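Local coordinates for putative cell adhesion protein (PDB 4GPV) that probably serves as a FimA-like fimbrial subunit of a distinct pilus type from the human microbiome, with an inferred part in cell adhesion, at residues N212-T215 with G216-D219. Sequence-based numbering, arbitrary orientation. Where two conformers were deposited one is given.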
loop_
_atom_site.group_PDB
_atom_site.type_symbol
_atom_site.label_atom_id
_atom_site.label_comp_id
_atom_site.label_asym_id
_atom_site.label_seq_id
_atom_site.Cartn_x
_atom_site.Cartn_y
_atom_site.Cartn_z
ATOM N N ASN A 212 -16.899 -8.504 -5.436
ATOM C CA ASN A 212 -17.375 -7.960 -6.709
ATOM C C ASN A 212 -18.777 -8.462 -7.067
ATOM O O ASN A 212 -19.174 -8.331 -8.225
ATOM C CB ASN A 212 -16.386 -8.320 -7.835
ATOM C CG ASN A 212 -16.334 -9.794 -8.210
ATOM O OD1 ASN A 212 -16.912 -10.668 -7.559
ATOM N ND2 ASN A 212 -15.661 -10.105 -9.301
ATOM N N GLN A 213 -19.504 -9.060 -6.100
ATOM C CA GLN A 213 -20.841 -9.641 -6.352
ATOM C C GLN A 213 -21.951 -8.622 -6.049
ATOM O O GLN A 213 -22.795 -8.812 -5.165
ATOM C CB GLN A 213 -21.003 -10.963 -5.590
ATOM C CG GLN A 213 -20.119 -12.085 -6.196
ATOM C CD GLN A 213 -20.143 -13.367 -5.390
ATOM O OE1 GLN A 213 -21.181 -14.010 -5.215
ATOM N NE2 GLN A 213 -18.994 -13.769 -4.875
ATOM N N TYR A 214 -21.905 -7.503 -6.777
ATOM C CA TYR A 214 -22.873 -6.407 -6.719
ATOM C C TYR A 214 -23.102 -5.937 -8.152
ATOM O O TYR A 214 -22.205 -6.077 -8.991
ATOM C CB TYR A 214 -22.456 -5.263 -5.762
ATOM C CG TYR A 214 -21.130 -4.593 -6.053
ATOM C CD1 TYR A 214 -19.942 -5.076 -5.496
ATOM C CD2 TYR A 214 -21.063 -3.439 -6.832
ATOM C CE1 TYR A 214 -18.706 -4.468 -5.780
ATOM C CE2 TYR A 214 -19.835 -2.837 -7.138
ATOM C CZ TYR A 214 -18.661 -3.344 -6.594
ATOM O OH TYR A 214 -17.459 -2.735 -6.879
ATOM N N THR A 215 -24.308 -5.413 -8.450
ATOM C CA THR A 215 -24.680 -4.973 -9.797
ATOM C C THR A 215 -23.753 -3.856 -10.310
ATOM O O THR A 215 -23.463 -2.908 -9.573
ATOM C CB THR A 215 -26.152 -4.515 -9.802
ATOM O OG1 THR A 215 -26.939 -5.436 -9.042
ATOM C CG2 THR A 215 -26.716 -4.353 -11.206
ATOM N N GLY A 216 -23.329 -3.995 -11.565
ATOM C CA GLY A 216 -22.508 -3.067 -12.329
ATOM C C GLY A 216 -21.103 -2.826 -11.833
ATOM O O GLY A 216 -20.519 -1.780 -12.134
ATOM N N ALA A 217 -20.537 -3.807 -11.131
ATOM C CA ALA A 217 -19.184 -3.704 -10.602
ATOM C C ALA A 217 -18.178 -3.479 -11.734
ATOM O O ALA A 217 -18.262 -4.113 -12.791
ATOM C CB ALA A 217 -18.827 -4.962 -9.826
ATOM N N PHE A 218 -17.294 -2.502 -11.540
ATOM C CA PHE A 218 -16.223 -2.194 -12.483
ATOM C C PHE A 218 -15.360 -3.434 -12.598
ATOM O O PHE A 218 -14.959 -3.979 -11.571
ATOM C CB PHE A 218 -15.408 -0.981 -11.988
ATOM C CG PHE A 218 -14.251 -0.612 -12.878
ATOM C CD1 PHE A 218 -14.453 0.139 -14.036
ATOM C CD2 PHE A 218 -12.962 -1.037 -12.582
ATOM C CE1 PHE A 218 -13.376 0.487 -14.858
ATOM C CE2 PHE A 218 -11.887 -0.709 -13.420
ATOM C CZ PHE A 218 -12.096 0.063 -14.541
ATOM N N ASP A 219 -15.092 -3.901 -13.824
ATOM C CA ASP A 219 -14.379 -5.169 -13.973
ATOM C C ASP A 219 -13.183 -5.130 -14.953
ATOM O O ASP A 219 -12.486 -6.146 -15.092
ATOM C CB ASP A 219 -15.392 -6.259 -14.403
ATOM C CG ASP A 219 -14.863 -7.680 -14.311
ATOM O OD1 ASP A 219 -14.113 -7.976 -13.348
ATOM O OD2 ASP A 219 -15.140 -8.475 -15.236
HETATM O O HOH W 1 -14.902 -7.875 -10.833
#
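A type II beta turn from Tyr214 to Ala217 brings the tyrosine ring over the alanine methyl, in the loop that joins strands 207-209 and 222-224 of the FimA-like C-terminal domain. Thr215 and Gly216 fill the middle of the turn, Gly216 with the positive phi (64°) usual at the third position of this turn type. Tyr214 O stays 3.5 Å from Ala217 N, and no hydrogen bond closes the turn. What the side chains add is a CH-pi contact: Ala217 CB sits over one face of the Tyr214 ring, 3.8 Å from its centroid and 22° off the normal, shifted toward CE2 and CZ. With chi1 at 58°, CG of Tyr214 is flanked by both its backbone N and its C, a rotation that lays the ring over Ala217. At the ring's far end, Tyr214 OH hydrogen-bonds Glu321 OE2, an oxygen that also takes the N-H of Phe218, while Phe279 meets the ring edge-to-face. A leucine in place of Tyr214 would probably leave Ala217 CB without its aromatic face and Glu321 OE2 without its hydroxyl partner. A water bridges the Asn212 and Asp219 side chains: it accepts from Asn212 ND2 at 2.8 Å and donates to Asp219 OD1 at 2.6 Å.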